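Local coordinates for selenium-binding protein (Sulfolobus tokodaii, PDB 2ECE) that is of unknown function, belongs to the selenium-binding protein family, may bind selenium and folds as a beta propeller, at residues 29-34 / 74-79; 383-388 / 443-448; 102-107 / 400-405; 64-69 / 120-125. One frame throughout, in Å; residues are numbered along the deposited sequence.

Contact 1: 29-34 / 74-79; sequences YVACLY and HHFGWN
Y29 and W78 cross at about a right angle, their ring planes 77° apart. Y29 CE2 comes within 3.8 Å of W78 CH2, at the far corner of the indole. The centres of the two six-membered rings are 6.0 Å apart, and the approach is oblique. F76 comes in differently, with an edge turned to the backbone of the first strand. Its CZ lies 3.5 Å from Y29 O, which sits close to the phenyl plane. The chi1 of 67° sets F76 CG between its own N and carbonyl carbon and sends the ring across to 29-34. There F76 CZ also touches Y29 CB at 4.0 Å, and F76 CE1 meets A31 CB at 3.8 Å.

The contact joins two neighbouring blades of the beta propeller. Strand 27-33 belongs to the blade completed by 443-449, while 77-78 is an outermost strand of the following four-stranded blade. L98 of that following blade touches Y29, F76 and W78. An alanine in place of F76 would probably open a gap between the blades and take away the ring that Y29 CB and A31 CB pack on. A31 CB has a second neighbour, H74 O, at 3.5 Å. The Y29 hydroxyl is hydrogen-bonded to P117 O, and R95 makes a cation-pi contact with W78.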
loop_
_atom_site.group_PDB
_atom_site.type_symbol
_atom_site.label_atom_id
_atom_site.label_comp_id
_atom_site.label_asym_id
_atom_site.label_seq_id
_atom_site.Cartn_x
_atom_site.Cartn_y
_atom_site.Cartn_z
ATOM N N TYR A 29 -0.095 13.401 -3.213
ATOM C CA TYR A 29 0.878 13.470 -2.138
ATOM C C TYR A 29 1.676 12.178 -2.250
ATOM O O TYR A 29 1.098 11.099 -2.368
ATOM C CB TYR A 29 0.158 13.568 -0.791
ATOM C CG TYR A 29 -0.660 14.837 -0.650
ATOM C CD1 TYR A 29 -0.040 16.086 -0.590
ATOM C CD2 TYR A 29 -2.056 14.789 -0.584
ATOM C CE1 TYR A 29 -0.789 17.262 -0.463
ATOM C CE2 TYR A 29 -2.814 15.955 -0.456
ATOM C CZ TYR A 29 -2.173 17.188 -0.393
ATOM O OH TYR A 29 -2.913 18.344 -0.239
ATOM N N VAL A 30 3.002 12.282 -2.226
ATOM C CA VAL A 30 3.831 11.094 -2.373
ATOM C C VAL A 30 4.855 10.929 -1.261
ATOM O O VAL A 30 5.625 11.846 -0.964
ATOM C CB VAL A 30 4.564 11.120 -3.732
ATOM C CG1 VAL A 30 5.289 9.799 -3.974
ATOM C CG2 VAL A 30 3.559 11.403 -4.853
ATOM N N ALA A 31 4.863 9.751 -0.647
ATOM C CA ALA A 31 5.816 9.471 0.415
ATOM C C ALA A 31 7.164 9.222 -0.258
ATOM O O ALA A 31 7.301 8.290 -1.055
ATOM C CB ALA A 31 5.381 8.241 1.197
ATOM N N CYS A 32 8.147 10.063 0.052
ATOM C CA CYS A 32 9.483 9.932 -0.536
ATOM C C CYS A 32 10.554 9.710 0.528
ATOM O O CYS A 32 10.439 10.209 1.641
ATOM C CB CYS A 32 9.820 11.183 -1.349
ATOM S SG CYS A 32 8.762 11.384 -2.801
ATOM N N LEU A 33 11.609 8.982 0.176
ATOM C CA LEU A 33 12.651 8.690 1.144
ATOM C C LEU A 33 14.085 8.710 0.612
ATOM O O LEU A 33 14.335 8.460 -0.567
ATOM C CB LEU A 33 12.390 7.319 1.771
ATOM C CG LEU A 33 12.319 6.159 0.761
ATOM C CD1 LEU A 33 12.737 4.866 1.435
ATOM C CD2 LEU A 33 10.904 6.045 0.197
ATOM N N TYR A 34 15.016 9.016 1.510
ATOM C CA TYR A 34 16.442 9.015 1.202
ATOM C C TYR A 34 17.036 7.850 1.996
ATOM O O TYR A 34 18.211 7.505 1.848
ATOM C CB TYR A 34 17.090 10.336 1.624
ATOM C CG TYR A 34 16.921 11.444 0.606
ATOM C CD1 TYR A 34 17.515 11.354 -0.656
ATOM C CD2 TYR A 34 16.167 12.581 0.895
ATOM C CE1 TYR A 34 17.358 12.369 -1.602
ATOM C CE2 TYR A 34 16.006 13.599 -0.045
ATOM C CZ TYR A 34 16.604 13.486 -1.285
ATOM O OH TYR A 34 16.459 14.488 -2.211
ATOM N N HIS A 74 6.805 5.170 4.043
ATOM C CA HIS A 74 6.343 4.064 3.209
ATOM C C HIS A 74 4.857 4.248 2.828
ATOM O O HIS A 74 4.520 4.864 1.821
ATOM C CB HIS A 74 6.534 2.854 4.087
ATOM C CG HIS A 74 6.433 1.532 3.403
ATOM N ND1 HIS A 74 7.523 0.915 2.828
ATOM C CD2 HIS A 74 5.416 0.643 3.327
ATOM C CE1 HIS A 74 7.182 -0.298 2.431
ATOM N NE2 HIS A 74 5.907 -0.488 2.721
ATOM N N HIS A 75 4.009 3.962 3.804
ATOM C CA HIS A 75 2.559 4.042 3.618
ATOM C C HIS A 75 2.056 5.151 4.535
ATOM O O HIS A 75 2.672 5.434 5.563
ATOM C CB HIS A 75 1.859 2.715 4.010
ATOM C CG HIS A 75 1.836 1.677 2.923
ATOM N ND1 HIS A 75 2.702 1.695 1.850
ATOM C CD2 HIS A 75 1.063 0.573 2.762
ATOM C CE1 HIS A 75 2.462 0.652 1.074
ATOM N NE2 HIS A 75 1.472 -0.045 1.605
ATOM N N PHE A 76 0.968 5.803 4.143
ATOM C CA PHE A 76 0.365 6.851 4.967
ATOM C C PHE A 76 -1.108 7.012 4.604
ATOM O O PHE A 76 -1.575 6.456 3.612
ATOM C CB PHE A 76 1.109 8.199 4.840
ATOM C CG PHE A 76 1.018 8.847 3.480
ATOM C CD1 PHE A 76 1.754 8.356 2.408
ATOM C CD2 PHE A 76 0.211 9.968 3.283
ATOM C CE1 PHE A 76 1.691 8.969 1.151
ATOM C CE2 PHE A 76 0.136 10.594 2.029
ATOM C CZ PHE A 76 0.879 10.091 0.963
ATOM N N GLY A 77 -1.849 7.762 5.408
ATOM C CA GLY A 77 -3.260 7.935 5.120
ATOM C C GLY A 77 -3.854 9.177 5.743
ATOM O O GLY A 77 -3.146 9.968 6.357
ATOM N N TRP A 78 -5.161 9.349 5.572
ATOM C CA TRP A 78 -5.865 10.506 6.119
ATOM C C TRP A 78 -6.389 10.264 7.522
ATOM O O TRP A 78 -6.615 9.122 7.919
ATOM C CB TRP A 78 -7.053 10.870 5.230
ATOM C CG TRP A 78 -6.679 11.241 3.837
ATOM C CD1 TRP A 78 -6.694 10.432 2.739
ATOM C CD2 TRP A 78 -6.287 12.536 3.381
ATOM N NE1 TRP A 78 -6.344 11.150 1.622
ATOM C CE2 TRP A 78 -6.090 12.446 1.987
ATOM C CE3 TRP A 78 -6.086 13.770 4.017
ATOM C CZ2 TRP A 78 -5.702 13.545 1.212
ATOM C CZ3 TRP A 78 -5.700 14.866 3.243
ATOM C CH2 TRP A 78 -5.513 14.742 1.856
ATOM N N ASN A 79 -6.600 11.350 8.263
ATOM C CA ASN A 79 -7.128 11.261 9.619
ATOM C C ASN A 79 -8.590 10.809 9.560
ATOM O O ASN A 79 -9.063 10.085 10.432
ATOM C CB ASN A 79 -7.046 12.626 10.319
ATOM C CG ASN A 79 -7.949 13.664 9.673
ATOM O OD1 ASN A 79 -7.773 14.010 8.506
ATOM N ND2 ASN A 79 -8.925 14.162 10.432
#

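Contact 2: 383-388 / 443-448; sequences PQMLEI and RSHQVR
R448 NH1 is held by three oxygens: E387 OE1, V447 O and D453 OD1. The link from R448 NH1 to E387 OE1 is a salt bridge of 3.2 Å. Its hydrogen bond is weak, with an angle of 131° at the hydrogen. V447 O, in the same strand as the arginine, also accepts from NH1. E387 has a second tie, since S455 OG bonds to OE1, and E387 OE2 accepts from I388 N at 2.8 Å, from above the carboxylate plane. R448 NE goes to F76 O. Q446 NE2 lies over one face of the guanidinium, offset toward its rim, while Q446 OE1 is taken by F76 N.

At the other end, M385 CG packs 3.4 Å from H445 CD2. M385 SD stands obliquely to this ring. The methionine chain bends at chi2 and chi3, which brings CE to Q446 NE2. Water 1 lies in the plane of the H445 ring, 2.9 Å from H445 NE2, and accepts from Q384 NE2. Q384 OE1 is bound to T324 OG1.

The touching parts, 384-387 and 445-448, run nearly parallel, 5° apart, in adjacent propeller blades. Water 2 bridges their backbones: it accepts from V447 N at 2.9 Å and donates weakly to L386 O. Strand 443-449 completes the blade begun by the N-terminal strands. All the touching residues are buried. The carboxylates of E387 and D453 probably offset the charge of R448, and water fills in where the backbones do not meet directly.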
loop_
_atom_site.group_PDB
_atom_site.type_symbol
_atom_site.label_atom_id
_atom_site.label_comp_id
_atom_site.label_asym_id
_atom_site.label_seq_id
_atom_site.Cartn_x
_atom_site.Cartn_y
_atom_site.Cartn_z
ATOM N N PRO A 383 7.681 -1.182 -11.303
ATOM C CA PRO A 383 6.437 -0.745 -10.657
ATOM C C PRO A 383 6.304 -1.404 -9.286
ATOM O O PRO A 383 6.647 -2.573 -9.115
ATOM C CB PRO A 383 5.359 -1.232 -11.614
ATOM C CG PRO A 383 6.049 -1.219 -12.948
ATOM C CD PRO A 383 7.398 -1.801 -12.613
ATOM N N GLN A 384 5.946 -0.611 -8.286
ATOM C CA GLN A 384 5.729 -1.145 -6.950
ATOM C C GLN A 384 4.345 -0.691 -6.465
ATOM O O GLN A 384 3.337 -1.349 -6.727
ATOM C CB GLN A 384 6.850 -0.664 -6.033
ATOM C CG GLN A 384 7.148 -1.557 -4.848
ATOM C CD GLN A 384 5.995 -1.626 -3.860
ATOM O OE1 GLN A 384 5.060 -2.409 -4.031
ATOM N NE2 GLN A 384 6.054 -0.793 -2.826
ATOM N N MET A 385 4.292 0.454 -5.795
ATOM C CA MET A 385 3.015 0.960 -5.311
ATOM C C MET A 385 2.196 1.524 -6.461
ATOM O O MET A 385 2.737 2.105 -7.401
ATOM C CB MET A 385 3.200 2.050 -4.251
ATOM C CG MET A 385 3.557 1.531 -2.871
ATOM S SD MET A 385 2.561 0.128 -2.336
ATOM C CE MET A 385 0.968 0.913 -2.004
ATOM N N LEU A 386 0.883 1.336 -6.372
ATOM C CA LEU A 386 -0.047 1.823 -7.382
ATOM C C LEU A 386 -1.167 2.575 -6.687
ATOM O O LEU A 386 -1.451 2.336 -5.508
ATOM C CB LEU A 386 -0.695 0.652 -8.137
ATOM C CG LEU A 386 0.152 -0.425 -8.810
ATOM C CD1 LEU A 386 -0.739 -1.581 -9.254
ATOM C CD2 LEU A 386 0.878 0.181 -10.001
ATOM N N GLU A 387 -1.798 3.492 -7.406
ATOM C CA GLU A 387 -2.953 4.183 -6.855
ATOM C C GLU A 387 -3.847 4.575 -8.018
ATOM O O GLU A 387 -3.360 4.983 -9.071
ATOM C CB GLU A 387 -2.564 5.402 -6.033
ATOM C CG GLU A 387 -3.725 5.832 -5.145
ATOM C CD GLU A 387 -4.422 4.634 -4.520
ATOM O OE1 GLU A 387 -3.910 4.102 -3.511
ATOM O OE2 GLU A 387 -5.474 4.201 -5.056
ATOM N N ILE A 388 -5.153 4.431 -7.830
ATOM C CA ILE A 388 -6.111 4.713 -8.892
ATOM C C ILE A 388 -7.037 5.872 -8.567
ATOM O O ILE A 388 -7.527 5.993 -7.443
ATOM C CB ILE A 388 -7.004 3.486 -9.154
ATOM C CG1 ILE A 388 -6.165 2.207 -9.140
ATOM C CG2 ILE A 388 -7.720 3.643 -10.489
ATOM C CD1 ILE A 388 -6.991 0.931 -8.930
ATOM N N ARG A 443 13.648 8.242 -3.254
ATOM C CA ARG A 443 12.831 7.138 -3.749
ATOM C C ARG A 443 11.368 7.417 -3.404
ATOM O O ARG A 443 11.084 8.070 -2.401
ATOM C CB ARG A 443 13.290 5.815 -3.121
ATOM C CG ARG A 443 14.743 5.477 -3.452
ATOM C CD ARG A 443 15.219 4.192 -2.791
ATOM N NE ARG A 443 16.630 3.951 -3.083
ATOM C CZ ARG A 443 17.346 2.956 -2.570
ATOM N NH1 ARG A 443 16.787 2.093 -1.737
ATOM N NH2 ARG A 443 18.629 2.831 -2.885
ATOM N N SER A 444 10.447 6.920 -4.226
ATOM C CA SER A 444 9.023 7.169 -4.001
ATOM C C SER A 444 8.223 5.931 -3.608
ATOM O O SER A 444 8.493 4.827 -4.081
ATOM C CB SER A 444 8.415 7.810 -5.253
ATOM O OG SER A 444 8.730 7.054 -6.417
ATOM N N HIS A 445 7.239 6.120 -2.729
ATOM C CA HIS A 445 6.415 5.003 -2.292
ATOM C C HIS A 445 4.911 5.268 -2.463
ATOM O O HIS A 445 4.443 5.539 -3.573
ATOM C CB HIS A 445 6.730 4.638 -0.832
ATOM C CG HIS A 445 6.476 3.197 -0.510
ATOM N ND1 HIS A 445 7.450 2.228 -0.629
ATOM C CD2 HIS A 445 5.341 2.545 -0.163
ATOM C CE1 HIS A 445 6.927 1.043 -0.373
ATOM N NE2 HIS A 445 5.647 1.206 -0.088
ATOM N N GLN A 446 4.149 5.209 -1.378
ATOM C CA GLN A 446 2.701 5.388 -1.508
ATOM C C GLN A 446 2.236 6.753 -1.986
ATOM O O GLN A 446 2.827 7.783 -1.671
ATOM C CB GLN A 446 1.989 5.042 -0.202
ATOM C CG GLN A 446 0.470 4.942 -0.375
ATOM C CD GLN A 446 -0.184 4.143 0.722
ATOM O OE1 GLN A 446 0.009 4.422 1.911
ATOM N NE2 GLN A 446 -0.967 3.143 0.338
ATOM N N VAL A 447 1.158 6.739 -2.759
ATOM C CA VAL A 447 0.572 7.953 -3.304
ATOM C C VAL A 447 -0.849 8.123 -2.779
ATOM O O VAL A 447 -1.622 7.170 -2.756
ATOM C CB VAL A 447 0.530 7.885 -4.856
ATOM C CG1 VAL A 447 -0.231 9.072 -5.426
ATOM C CG2 VAL A 447 1.948 7.864 -5.407
ATOM N N ARG A 448 -1.182 9.332 -2.337
ATOM C CA ARG A 448 -2.531 9.625 -1.868
ATOM C C ARG A 448 -3.029 10.813 -2.679
ATOM O O ARG A 448 -2.415 11.880 -2.674
ATOM C CB ARG A 448 -2.561 9.965 -0.367
ATOM C CG ARG A 448 -3.177 8.855 0.504
ATOM C CD ARG A 448 -2.222 7.668 0.658
ATOM N NE ARG A 448 -2.863 6.454 1.169
ATOM C CZ ARG A 448 -3.608 5.632 0.436
ATOM N NH1 ARG A 448 -3.817 5.886 -0.850
ATOM N NH2 ARG A 448 -4.137 4.548 0.985
HETATM O O HOH W 1 4.755 -1.500 0.061
HETATM O O HOH W 2 0.371 4.252 -4.016
#

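Contact 3: 102-107 / 400-405; sequences GLRSSR and SLYSTW
The guanidinium of R104 has Y402 OH over the centre of one face, 3.3 Å above its plane, and S403 OG at its edge. The edge contact is a hydrogen bond: R104 NH2 gives to S403 OG at 3.1 Å, with an angle of 160°, and the oxygen lies in the guanidinium plane. The hydroxyl over the face is not bonded to the arginine. The guanidinium and phenol planes are 42° apart. The tyrosine ring has L103 CG and T404 OG1 at its edge. L103 CD2 also touches Y402 CE2 at 3.5 Å. With Y402 CG opposite its own N (chi1 -173°), the ring extends toward the loop. Y402 OH gives a hydrogen bond of 2.8 Å to water 3, which donates to L103 O.

Segment 102-107 is the hairpin loop between strands 97-101 and 108-112 of one propeller blade. Segment 400-405 follows strand 394-398 of another blade and runs into the start of helix 403-409. The contact therefore joins two inter-strand connections from different blades. S105 OG accepts from R107 N at 3.1 Å and forms an ST turn in the hairpin.

E72 OE1 pairs with both R104 NE and S403 OG, and E214 O takes R104 NH2 as well as T404 OG1. A leucine in place of R104 would probably leave E72 without its positive mate and S403 OG without its NH2 donor. The R104 chain is extended from CG to NE, and R104 CG passes 3.5 Å from Y402 OH on the way.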
loop_
_atom_site.group_PDB
_atom_site.type_symbol
_atom_site.label_atom_id
_atom_site.label_comp_id
_atom_site.label_asym_id
_atom_site.label_seq_id
_atom_site.Cartn_x
_atom_site.Cartn_y
_atom_site.Cartn_z
ATOM N N GLY A 102 6.738 6.402 10.337
ATOM C CA GLY A 102 8.044 5.968 9.877
ATOM C C GLY A 102 8.086 4.456 10.005
ATOM O O GLY A 102 7.937 3.920 11.114
ATOM N N LEU A 103 8.269 3.755 8.888
ATOM C CA LEU A 103 8.318 2.295 8.927
ATOM C C LEU A 103 9.552 1.805 9.703
ATOM O O LEU A 103 9.563 0.685 10.210
ATOM C CB LEU A 103 8.312 1.719 7.505
ATOM C CG LEU A 103 8.350 0.193 7.348
ATOM C CD1 LEU A 103 7.211 -0.468 8.114
ATOM C CD2 LEU A 103 8.260 -0.146 5.866
ATOM N N ARG A 104 10.582 2.647 9.789
ATOM C CA ARG A 104 11.796 2.312 10.534
ATOM C C ARG A 104 11.796 2.955 11.924
ATOM O O ARG A 104 12.087 2.292 12.923
ATOM C CB ARG A 104 13.056 2.765 9.775
ATOM C CG ARG A 104 13.675 1.708 8.857
ATOM C CD ARG A 104 14.993 2.172 8.227
ATOM N NE ARG A 104 15.480 1.218 7.230
ATOM C CZ ARG A 104 16.212 0.141 7.505
ATOM N NH1 ARG A 104 16.567 -0.126 8.757
ATOM N NH2 ARG A 104 16.546 -0.701 6.535
ATOM N N SER A 105 11.440 4.237 11.986
ATOM C CA SER A 105 11.444 4.988 13.243
ATOM C C SER A 105 10.276 4.809 14.209
ATOM O O SER A 105 10.446 4.991 15.414
ATOM C CB SER A 105 11.566 6.481 12.947
ATOM O OG SER A 105 10.369 6.950 12.345
ATOM N N SER A 106 9.097 4.481 13.688
ATOM C CA SER A 106 7.901 4.328 14.510
ATOM C C SER A 106 7.347 5.704 14.887
ATOM O O SER A 106 6.431 5.819 15.696
ATOM C CB SER A 106 8.202 3.535 15.785
ATOM O OG SER A 106 8.591 2.210 15.484
ATOM N N ARG A 107 7.915 6.749 14.299
ATOM C CA ARG A 107 7.461 8.107 14.564
ATOM C C ARG A 107 6.201 8.362 13.737
ATOM O O ARG A 107 6.006 7.730 12.697
ATOM C CB ARG A 107 8.566 9.100 14.173
ATOM C CG ARG A 107 8.185 10.574 14.268
ATOM C CD ARG A 107 9.405 11.484 14.054
ATOM N NE ARG A 107 10.438 11.291 15.077
ATOM C CZ ARG A 107 11.599 10.673 14.878
ATOM N NH1 ARG A 107 11.899 10.172 13.687
ATOM N NH2 ARG A 107 12.474 10.569 15.873
ATOM N N SER A 400 9.733 2.191 -5.441
ATOM C CA SER A 400 10.510 1.686 -4.321
ATOM C C SER A 400 9.694 0.761 -3.417
ATOM O O SER A 400 8.516 1.003 -3.179
ATOM C CB SER A 400 11.060 2.856 -3.510
ATOM O OG SER A 400 11.707 2.389 -2.344
ATOM N N LEU A 401 10.338 -0.290 -2.909
ATOM C CA LEU A 401 9.681 -1.253 -2.032
ATOM C C LEU A 401 10.101 -1.043 -0.578
ATOM O O LEU A 401 9.269 -0.833 0.303
ATOM C CB LEU A 401 10.027 -2.690 -2.460
ATOM C CG LEU A 401 9.464 -3.829 -1.595
ATOM C CD1 LEU A 401 7.941 -3.811 -1.647
ATOM C CD2 LEU A 401 9.996 -5.174 -2.082
ATOM N N TYR A 402 11.407 -1.116 -0.340
ATOM C CA TYR A 402 11.969 -0.942 0.994
ATOM C C TYR A 402 13.484 -0.708 0.851
ATOM O O TYR A 402 14.171 -1.433 0.132
ATOM C CB TYR A 402 11.674 -2.185 1.853
ATOM C CG TYR A 402 12.076 -2.036 3.308
ATOM C CD1 TYR A 402 13.381 -2.310 3.725
ATOM C CD2 TYR A 402 11.169 -1.564 4.259
ATOM C CE1 TYR A 402 13.774 -2.112 5.055
ATOM C CE2 TYR A 402 11.550 -1.364 5.587
ATOM C CZ TYR A 402 12.854 -1.639 5.976
ATOM O OH TYR A 402 13.241 -1.440 7.284
ATOM N N SER A 403 13.985 0.318 1.530
ATOM C CA SER A 403 15.397 0.702 1.481
ATOM C C SER A 403 16.397 -0.415 1.174
ATOM O O SER A 403 17.034 -0.408 0.128
ATOM C CB SER A 403 15.793 1.386 2.793
ATOM O OG SER A 403 15.610 0.514 3.894
ATOM N N THR A 404 16.527 -1.373 2.084
ATOM C CA THR A 404 17.479 -2.460 1.897
ATOM C C THR A 404 17.094 -3.498 0.854
ATOM O O THR A 404 17.971 -4.133 0.266
ATOM C CB THR A 404 17.774 -3.158 3.234
ATOM O OG1 THR A 404 16.546 -3.495 3.888
ATOM C CG2 THR A 404 18.588 -2.234 4.132
ATOM N N TRP A 405 15.798 -3.679 0.615
ATOM C CA TRP A 405 15.375 -4.639 -0.395
ATOM C C TRP A 405 15.629 -4.053 -1.786
ATOM O O TRP A 405 16.000 -4.781 -2.712
ATOM C CB TRP A 405 13.891 -5.005 -0.212
ATOM C CG TRP A 405 13.636 -5.837 1.022
ATOM C CD1 TRP A 405 14.169 -5.638 2.268
ATOM C CD2 TRP A 405 12.803 -7.001 1.124
ATOM N NE1 TRP A 405 13.726 -6.609 3.133
ATOM C CE2 TRP A 405 12.886 -7.457 2.460
ATOM C CE3 TRP A 405 11.995 -7.704 0.218
ATOM C CZ2 TRP A 405 12.190 -8.587 2.916
ATOM C CZ3 TRP A 405 11.299 -8.833 0.674
ATOM C CH2 TRP A 405 11.406 -9.260 2.011
HETATM O O HOH W 3 11.404 -1.255 9.326
#

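Contact 4: 64-69 / 120-125; sequences VELPYI and PKIIKV
I122 reaches from its strand to V64, L66 and P67. Beyond CB, the chi1 of -60° puts CG1 opposite the carbonyl carbon and directs it at segment 64-69. There I122 CG1 meets V64 CG1 at 3.8 Å. The chain stays extended at chi2 (172°), which carries I122 CD1 on to L66 CD2 at 3.7 Å and P67 CD at 3.8 Å. The leucine side chain crosses I122 at about a right angle, whereas P67 CD points at the end of I122. I122 CD1 also lies 4.0 Å from E65 O.

The other branch of V64 turns to P120. V64 CG2 sits 4.1 Å from P120 CB and 3.7 Å from P120 O.

Strands 60-65 and 121-126 are outermost strands of successive propeller blades. I123 and K124 both face I110 and form a classic beta bulge just past I122. Y109 of strand 108-112 touches L66 and P67, and V47 of strand 44-49 touches P120. Exposure is mixed here: V64, L66 and P120 are buried, and P67 lies at the surface. The side chains that meet are all apolar, so shape and the exclusion of water, rather than directed bonds, probably hold these blade edges together.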
loop_
_atom_site.group_PDB
_atom_site.type_symbol
_atom_site.label_atom_id
_atom_site.label_comp_id
_atom_site.label_asym_id
_atom_site.label_seq_id
_atom_site.Cartn_x
_atom_site.Cartn_y
_atom_site.Cartn_z
ATOM N N VAL A 64 7.344 18.550 1.906
ATOM C CA VAL A 64 7.193 18.685 3.346
ATOM C C VAL A 64 8.374 17.908 3.915
ATOM O O VAL A 64 8.284 16.707 4.173
ATOM C CB VAL A 64 5.879 18.059 3.834
ATOM C CG1 VAL A 64 5.710 18.307 5.325
ATOM C CG2 VAL A 64 4.704 18.651 3.054
ATOM N N GLU A 65 9.495 18.602 4.070
ATOM C CA GLU A 65 10.702 17.984 4.589
ATOM C C GLU A 65 10.574 17.688 6.088
ATOM O O GLU A 65 10.180 18.552 6.876
ATOM C CB GLU A 65 11.903 18.886 4.265
ATOM C CG GLU A 65 12.258 18.812 2.775
ATOM C CD GLU A 65 13.184 19.919 2.283
ATOM O OE1 GLU A 65 13.678 20.721 3.107
ATOM O OE2 GLU A 65 13.416 19.977 1.053
ATOM N N LEU A 66 10.882 16.448 6.466
ATOM C CA LEU A 66 10.776 16.011 7.859
ATOM C C LEU A 66 11.955 16.446 8.728
ATOM O O LEU A 66 13.061 16.627 8.235
ATOM C CB LEU A 66 10.616 14.488 7.905
ATOM C CG LEU A 66 9.405 14.006 7.093
ATOM C CD1 LEU A 66 9.317 12.494 7.137
ATOM C CD2 LEU A 66 8.131 14.644 7.653
ATOM N N PRO A 67 11.724 16.613 10.043
ATOM C CA PRO A 67 12.759 17.035 10.998
ATOM C C PRO A 67 13.793 15.989 11.398
ATOM O O PRO A 67 14.784 16.326 12.041
ATOM C CB PRO A 67 11.944 17.514 12.193
ATOM C CG PRO A 67 10.770 16.581 12.167
ATOM C CD PRO A 67 10.403 16.579 10.695
ATOM N N TYR A 68 13.568 14.727 11.046
ATOM C CA TYR A 68 14.534 13.684 11.385
ATOM C C TYR A 68 14.929 12.889 10.151
ATOM O O TYR A 68 14.249 12.930 9.125
ATOM C CB TYR A 68 13.979 12.709 12.433
ATOM C CG TYR A 68 13.527 13.345 13.725
ATOM C CD1 TYR A 68 12.205 13.746 13.897
ATOM C CD2 TYR A 68 14.422 13.548 14.777
ATOM C CE1 TYR A 68 11.779 14.331 15.086
ATOM C CE2 TYR A 68 14.008 14.133 15.972
ATOM C CZ TYR A 68 12.686 14.521 16.120
ATOM O OH TYR A 68 12.266 15.092 17.297
ATOM N N ILE A 69 16.022 12.148 10.271
ATOM C CA ILE A 69 16.529 11.335 9.179
ATOM C C ILE A 69 16.224 9.854 9.424
ATOM O O ILE A 69 16.027 9.436 10.561
ATOM C CB ILE A 69 18.057 11.559 9.021
ATOM C CG1 ILE A 69 18.305 12.979 8.504
ATOM C CG2 ILE A 69 18.654 10.539 8.079
ATOM C CD1 ILE A 69 19.742 13.438 8.616
ATOM N N PRO A 120 1.191 21.727 2.568
ATOM C CA PRO A 120 0.837 21.121 3.857
ATOM C C PRO A 120 1.929 21.438 4.872
ATOM O O PRO A 120 3.075 21.667 4.489
ATOM C CB PRO A 120 0.781 19.624 3.536
ATOM C CG PRO A 120 0.601 19.578 2.023
ATOM C CD PRO A 120 1.482 20.690 1.564
ATOM N N LYS A 121 1.578 21.449 6.154
ATOM C CA LYS A 121 2.554 21.731 7.204
ATOM C C LYS A 121 2.446 20.727 8.345
ATOM O O LYS A 121 1.348 20.338 8.729
ATOM C CB LYS A 121 2.342 23.145 7.763
ATOM C CG LYS A 121 2.738 24.279 6.817
ATOM C CD LYS A 121 2.408 25.635 7.431
ATOM C CE LYS A 121 2.878 26.800 6.567
ATOM N NZ LYS A 121 4.363 26.933 6.526
ATOM N N ILE A 122 3.591 20.306 8.878
ATOM C CA ILE A 122 3.608 19.374 9.999
ATOM C C ILE A 122 3.127 20.165 11.206
ATOM O O ILE A 122 3.723 21.184 11.550
ATOM C CB ILE A 122 5.034 18.876 10.308
ATOM C CG1 ILE A 122 5.623 18.160 9.093
ATOM C CG2 ILE A 122 5.008 17.959 11.532
ATOM C CD1 ILE A 122 7.096 17.818 9.261
ATOM N N ILE A 123 2.057 19.712 11.848
ATOM C CA ILE A 123 1.543 20.420 13.008
ATOM C C ILE A 123 1.673 19.649 14.315
ATOM O O ILE A 123 1.422 20.198 15.387
ATOM C CB ILE A 123 0.066 20.851 12.801
ATOM C CG1 ILE A 123 -0.787 19.666 12.343
ATOM C CG2 ILE A 123 0.003 21.998 11.802
ATOM C CD1 ILE A 123 -1.503 18.958 13.470
ATOM N N LYS A 124 2.077 18.385 14.230
ATOM C CA LYS A 124 2.249 17.557 15.423
ATOM C C LYS A 124 3.091 16.319 15.137
ATOM O O LYS A 124 2.990 15.713 14.067
ATOM C CB LYS A 124 0.891 17.125 15.986
ATOM C CG LYS A 124 0.987 16.287 17.270
ATOM C CD LYS A 124 -0.367 16.161 17.965
ATOM C CE LYS A 124 -0.227 15.567 19.362
ATOM N NZ LYS A 124 -1.452 15.771 20.184
ATOM N N VAL A 125 3.938 15.960 16.093
ATOM C CA VAL A 125 4.784 14.788 15.959
ATOM C C VAL A 125 4.607 13.890 17.173
ATOM O O VAL A 125 4.653 14.360 18.311
ATOM C CB VAL A 125 6.279 15.159 15.867
ATOM C CG1 VAL A 125 7.127 13.892 15.802
ATOM C CG2 VAL A 125 6.536 16.028 14.636
#

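In the fold
Contacts 1, 2 and 4 all involve the blade that joins strand 443-449 to the N-terminal strands. Contacts 1 and 2 have centres about 9 Å apart. They meet through A31 O and H445 N, probably hydrogen-bonded at 2.7 Å, and through the stacked rings of H74 and H445. Contact 3 lies about 11 Å from contact 1 between centres, and L103 packs on H74. It also reaches contact 2, where R443 NH1 probably bonds S403 O at 3.1 Å. Contact 4 is farther out, with its centre about 20 Å from that of contact 2. It touches contact 1 through Y29 and P120, and contact 3 through R107 and Y68.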